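Local coordinates for endoglucanase A (Clostridium cellulolyticum, PDB 1EDG), which hydrolyses internal beta-1,4-glucosidic bonds of cellulose through its glycoside hydrolase family 5 catalytic domain, at residues A[147-150]-A[151-154]; A[362-365]-A[366-369]. All coordinates share one frame; numbering follows the deposited sequence.

Contact 1: A[147-150]-A[151-154]; sequences SVWA and QIAA
Ile152 lays its CD1 methyl over one face of the Trp149 indole, three residues back on helix 138-155, one of the helices that follow the strands of this family 5 beta/alpha barrel. The evidence for a CH-pi contact is the position of Ile152 CD1, 3.9 Å from the centroid of the Trp149 six-membered ring and only 12° off the ring normal. The second branch, Ile152 CG2, meets the same ring at Trp149 CZ3, 3.6 Å away. A turn away, Val148 and Ile152 run side by side: Val148 CG1, placed anti to its own nitrogen (chi1 167°), comes within 3.7 Å of Ile152 CD1, so this one methyl touches both valine and tryptophan. What positions the indole lies further out. Trp149 NE1 donates to Gly167 O, and the rings of Phe165, on strand 163-166, and Phe203, on helix 187-209, pack against it, so this side of the helix faces the barrel wall and helix 187-209. The backbone runs in i to i+4 bonds, Ala153 N to Trp149 O measuring 2.9 Å with 161° at the hydrogen. On a more exposed side, Gln151 reaches back one turn to Ser147 O, and its amide also ties the helix to the small hairpin 88-95 by pairing OE1 with Ile95 N and NE2 with Tyr93 O. Ser147 O accepts twice, from opposite faces of its carbonyl plane: Gln151 N at 3.2 Å, and Gln151 NE2 at 3.1 Å, well above that plane.

Contact 2: A[362-365]-A[366-369]; sequences FKFP and EIID
Pro365 O accepts the amide hydrogen of Asp369 at 2.8 Å from Asp369 N, the C=O...N angle being 164°, close to straight. The Asp369 carboxylate lies close to the same oxygen without bonding to it, OD2 being 3.4 Å from Pro365 O; its own partners are elsewhere, OD1 in a salt bridge with Lys73 and OD2 in a hydrogen bond with Tyr2. Ile367 N donates to Phe364 O, three residues back, over 3.1 Å; the 135° angle at the hydrogen and the donor's place above the carbonyl plane make this a bent bond. These bonds mark the start of helix 365-374, with Phe364 as N-cap residue and proline in the first turn, where its missing N-H costs no helical bond. The Glu366 side chain bends at chi2 (92°), which lays its carboxylate alongside the proline ring, Glu366 OE1 within 3.6 Å of Pro365 CD, and OE2 accepts from Asp3 N. Two apolar contacts add to this. Phe364 CB meets Ile367 CD1 at 3.8 Å; across the turn, Ile368 has CG1 over one face of the Phe362 ring and CG2 3.7 Å from Phe362 CD2. The Phe364 ring makes a cation-pi contact with Arg319 of helix 316-332.

How the contacts relate
Both contacts are local, within eight consecutive residues, and each is partly buried about 20 Å from the chain centre, on opposite sides of it; their centres are about 37 Å apart, and they share no helix or strand. Contact 1 sits in the body of helix 138-155, where successive i to i+4 backbone bonds are in place and an indole faces the barrel wall. Contact 2 covers a loop-to-helix junction, with two backbone bonds of which one is bent. Its carboxylates are held by Lys73 and the N-terminal residues Tyr2 and Asp3, whereas contact 1 uses a neutral amide to reach a hairpin. Isoleucine lies over an aromatic ring in both.

Contact 1: A[147-150]-A[151-154]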
ATOM      1  N   SER A 147      19.295  -0.274  -9.525  1.00 10.87           N
ATOM      2  CA  SER A 147      20.329  -0.485  -8.505  1.00 11.37           C
ATOM      3  C   SER A 147      19.728  -0.907  -7.168  1.00  8.89           C
ATOM      4  O   SER A 147      20.162  -1.878  -6.548  1.00 10.51           O
ATOM      5  CB  SER A 147      21.149   0.791  -8.299  1.00 12.94           C
ATOM      6  OG  SER A 147      21.760   1.207  -9.507  1.00 18.77           O
ATOM      7  N   VAL A 148      18.737  -0.148  -6.720  1.00 10.72           N
ATOM      8  CA  VAL A 148      18.067  -0.419  -5.451  1.00 11.35           C
ATOM      9  C   VAL A 148      17.373  -1.783  -5.461  1.00 10.54           C
ATOM     10  O   VAL A 148      17.547  -2.581  -4.532  1.00 10.62           O
ATOM     11  CB  VAL A 148      17.070   0.722  -5.103  1.00 12.71           C
ATOM     12  CG1 VAL A 148      16.156   0.316  -3.974  1.00 16.67           C
ATOM     13  CG2 VAL A 148      17.848   1.977  -4.715  1.00 14.23           C
ATOM     14  N   TRP A 149      16.649  -2.087  -6.535  1.00  9.20           N
ATOM     15  CA  TRP A 149      15.966  -3.368  -6.589  1.00  7.86           C
ATOM     16  C   TRP A 149      16.882  -4.566  -6.747  1.00  9.99           C
ATOM     17  O   TRP A 149      16.579  -5.645  -6.238  1.00 10.71           O
ATOM     18  CB  TRP A 149      14.820  -3.349  -7.602  1.00  8.28           C
ATOM     19  CG  TRP A 149      13.605  -2.727  -6.991  1.00  7.53           C
ATOM     20  CD1 TRP A 149      13.060  -1.521  -7.296  1.00  7.08           C
ATOM     21  CD2 TRP A 149      12.844  -3.249  -5.894  1.00  8.23           C
ATOM     22  NE1 TRP A 149      12.012  -1.245  -6.450  1.00  8.97           N
ATOM     23  CE2 TRP A 149      11.857  -2.293  -5.579  1.00  9.11           C
ATOM     24  CE3 TRP A 149      12.910  -4.431  -5.140  1.00  9.99           C
ATOM     25  CZ2 TRP A 149      10.939  -2.478  -4.535  1.00  9.23           C
ATOM     26  CZ3 TRP A 149      12.000  -4.613  -4.106  1.00  9.51           C
ATOM     27  CH2 TRP A 149      11.027  -3.642  -3.816  1.00  8.06           C
ATOM     28  N   ALA A 150      18.032  -4.380  -7.388  1.00  9.77           N
ATOM     29  CA  ALA A 150      18.979  -5.482  -7.536  1.00 11.04           C
ATOM     30  C   ALA A 150      19.503  -5.846  -6.142  1.00  9.74           C
ATOM     31  O   ALA A 150      19.678  -7.019  -5.820  1.00 10.77           O
ATOM     32  CB  ALA A 150      20.143  -5.080  -8.452  1.00 12.57           C
ATOM     33  N   GLN A 151      19.724  -4.829  -5.316  1.00  9.64           N
ATOM     34  CA  GLN A 151      20.216  -5.025  -3.959  1.00 10.43           C
ATOM     35  C   GLN A 151      19.165  -5.660  -3.045  1.00  9.77           C
ATOM     36  O   GLN A 151      19.476  -6.584  -2.283  1.00 11.27           O
ATOM     37  CB  GLN A 151      20.682  -3.695  -3.373  1.00 10.89           C
ATOM     38  CG  GLN A 151      21.890  -3.104  -4.074  1.00 12.66           C
ATOM     39  CD  GLN A 151      22.226  -1.736  -3.545  1.00 12.65           C
ATOM     40  OE1 GLN A 151      22.820  -1.602  -2.475  1.00 14.48           O
ATOM     41  NE2 GLN A 151      21.825  -0.707  -4.272  1.00 11.39           N
ATOM     42  N   ILE A 152      17.937  -5.152  -3.102  1.00  9.73           N
ATOM     43  CA  ILE A 152      16.861  -5.701  -2.280  1.00  9.60           C
ATOM     44  C   ILE A 152      16.613  -7.158  -2.675  1.00 10.43           C
ATOM     45  O   ILE A 152      16.519  -8.038  -1.813  1.00 11.54           O
ATOM     46  CB  ILE A 152      15.563  -4.879  -2.406  1.00 10.08           C
ATOM     47  CG1 ILE A 152      15.793  -3.462  -1.879  1.00  9.20           C
ATOM     48  CG2 ILE A 152      14.438  -5.541  -1.597  1.00 11.45           C
ATOM     49  CD1 ILE A 152      14.668  -2.507  -2.191  1.00 11.48           C
ATOM     50  N   ALA A 153      16.566  -7.422  -3.976  1.00  9.57           N
ATOM     51  CA  ALA A 153      16.356  -8.777  -4.468  1.00 10.71           C
ATOM     52  C   ALA A 153      17.453  -9.733  -3.986  1.00 12.04           C
ATOM     53  O   ALA A 153      17.176 -10.868  -3.596  1.00 12.58           O
ATOM     54  CB  ALA A 153      16.285  -8.778  -5.991  1.00 11.14           C
ATOM     55  N   ALA A 154      18.702  -9.275  -3.995  1.00 12.73           N
ATOM     56  CA  ALA A 154      19.810 -10.120  -3.562  1.00 13.71           C
ATOM     57  C   ALA A 154      19.740 -10.430  -2.070  1.00 13.16           C
ATOM     58  O   ALA A 154      19.984 -11.561  -1.659  1.00 16.47           O
ATOM     59  CB  ALA A 154      21.147  -9.468  -3.901  1.00 14.45           C
TER

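Contact 2: A[362-365]-A[366-369]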
ATOM      1  N   PHE A 362      -5.355  -1.875  20.017  1.00 20.68           N
ATOM      2  CA  PHE A 362      -6.088  -0.965  19.150  1.00 20.42           C
ATOM      3  C   PHE A 362      -6.955   0.025  19.922  1.00 20.83           C
ATOM      4  O   PHE A 362      -7.672  -0.347  20.856  1.00 22.03           O
ATOM      5  CB  PHE A 362      -6.934  -1.758  18.149  1.00 19.75           C
ATOM      6  CG  PHE A 362      -6.120  -2.536  17.151  1.00 20.01           C
ATOM      7  CD1 PHE A 362      -5.646  -3.808  17.459  1.00 20.62           C
ATOM      8  CD2 PHE A 362      -5.829  -1.997  15.903  1.00 19.52           C
ATOM      9  CE1 PHE A 362      -4.894  -4.532  16.532  1.00 20.45           C
ATOM     10  CE2 PHE A 362      -5.079  -2.714  14.971  1.00 19.54           C
ATOM     11  CZ  PHE A 362      -4.612  -3.982  15.287  1.00 19.80           C
ATOM     12  N   LYS A 363      -6.891   1.288  19.513  1.00 21.27           N
ATOM     13  CA  LYS A 363      -7.647   2.360  20.144  1.00 24.98           C
ATOM     14  C   LYS A 363      -9.104   2.482  19.687  1.00 25.50           C
ATOM     15  O   LYS A 363      -9.955   2.980  20.437  1.00 29.08           O
ATOM     16  CB  LYS A 363      -6.920   3.691  19.964  1.00 27.75           C
ATOM     17  CG  LYS A 363      -5.777   3.892  20.943  1.00 32.08           C
ATOM     18  CD  LYS A 363      -6.309   4.279  22.315  1.00 37.19           C
ATOM     19  CE  LYS A 363      -5.235   4.189  23.395  1.00 39.84           C
ATOM     20  NZ  LYS A 363      -4.939   2.773  23.776  1.00 42.65           N
ATOM     21  N   PHE A 364      -9.392   2.055  18.461  1.00 21.33           N
ATOM     22  CA  PHE A 364     -10.760   2.106  17.932  1.00 18.59           C
ATOM     23  C   PHE A 364     -11.033   0.686  17.455  1.00 17.31           C
ATOM     24  O   PHE A 364     -11.261   0.456  16.266  1.00 16.27           O
ATOM     25  CB  PHE A 364     -10.837   3.082  16.753  1.00 16.83           C
ATOM     26  CG  PHE A 364     -10.331   4.461  17.072  1.00 17.31           C
ATOM     27  CD1 PHE A 364     -11.125   5.363  17.777  1.00 18.10           C
ATOM     28  CD2 PHE A 364      -9.059   4.860  16.668  1.00 17.54           C
ATOM     29  CE1 PHE A 364     -10.656   6.648  18.078  1.00 17.94           C
ATOM     30  CE2 PHE A 364      -8.581   6.135  16.962  1.00 16.50           C
ATOM     31  CZ  PHE A 364      -9.378   7.033  17.666  1.00 17.34           C
ATOM     32  N   PRO A 365     -11.086  -0.279  18.396  1.00 14.52           N
ATOM     33  CA  PRO A 365     -11.317  -1.686  18.063  1.00 12.28           C
ATOM     34  C   PRO A 365     -12.551  -2.029  17.233  1.00 11.42           C
ATOM     35  O   PRO A 365     -12.495  -2.952  16.422  1.00 12.01           O
ATOM     36  CB  PRO A 365     -11.309  -2.372  19.430  1.00 13.26           C
ATOM     37  CG  PRO A 365     -11.859  -1.327  20.337  1.00 13.52           C
ATOM     38  CD  PRO A 365     -11.162  -0.073  19.857  1.00 14.45           C
ATOM     39  N   GLU A 366     -13.642  -1.286  17.403  1.00 11.02           N
ATOM     40  CA  GLU A 366     -14.867  -1.555  16.645  1.00 12.42           C
ATOM     41  C   GLU A 366     -14.632  -1.419  15.140  1.00 14.16           C
ATOM     42  O   GLU A 366     -15.178  -2.190  14.351  1.00 13.11           O
ATOM     43  CB  GLU A 366     -16.006  -0.627  17.066  1.00 13.59           C
ATOM     44  CG  GLU A 366     -16.471  -0.794  18.510  1.00 14.90           C
ATOM     45  CD  GLU A 366     -15.768   0.138  19.486  1.00 17.12           C
ATOM     46  OE1 GLU A 366     -14.670   0.655  19.170  1.00 16.29           O
ATOM     47  OE2 GLU A 366     -16.332   0.366  20.576  1.00 17.24           O
ATOM     48  N   ILE A 367     -13.812  -0.445  14.746  1.00 13.40           N
ATOM     49  CA  ILE A 367     -13.511  -0.234  13.330  1.00 11.73           C
ATOM     50  C   ILE A 367     -12.776  -1.450  12.783  1.00 10.99           C
ATOM     51  O   ILE A 367     -13.175  -2.023  11.768  1.00 11.05           O
ATOM     52  CB  ILE A 367     -12.622   1.019  13.105  1.00 12.57           C
ATOM     53  CG1 ILE A 367     -13.391   2.293  13.469  1.00 11.45           C
ATOM     54  CG2 ILE A 367     -12.146   1.076  11.647  1.00 12.12           C
ATOM     55  CD1 ILE A 367     -12.531   3.559  13.441  1.00 11.70           C
ATOM     56  N   ILE A 368     -11.736  -1.885  13.489  1.00 11.10           N
ATOM     57  CA  ILE A 368     -10.957  -3.022  13.016  1.00 13.83           C
ATOM     58  C   ILE A 368     -11.711  -4.365  13.083  1.00 13.00           C
ATOM     59  O   ILE A 368     -11.515  -5.235  12.224  1.00 12.47           O
ATOM     60  CB  ILE A 368      -9.513  -3.064  13.640  1.00 17.25           C
ATOM     61  CG1 ILE A 368      -9.325  -4.256  14.558  1.00 19.79           C
ATOM     62  CG2 ILE A 368      -9.152  -1.742  14.301  1.00 18.53           C
ATOM     63  CD1 ILE A 368      -8.683  -5.407  13.856  1.00 23.22           C
ATOM     64  N   ASP A 369     -12.609  -4.517  14.054  1.00 12.73           N
ATOM     65  CA  ASP A 369     -13.391  -5.752  14.153  1.00 13.07           C
ATOM     66  C   ASP A 369     -14.386  -5.821  12.995  1.00 13.03           C
ATOM     67  O   ASP A 369     -14.680  -6.904  12.489  1.00 14.20           O
ATOM     68  CB  ASP A 369     -14.106  -5.851  15.504  1.00 13.99           C
ATOM     69  CG  ASP A 369     -13.144  -6.129  16.648  1.00 16.05           C
ATOM     70  OD1 ASP A 369     -12.024  -6.614  16.380  1.00 15.77           O
ATOM     71  OD2 ASP A 369     -13.495  -5.862  17.816  1.00 16.81           O
TER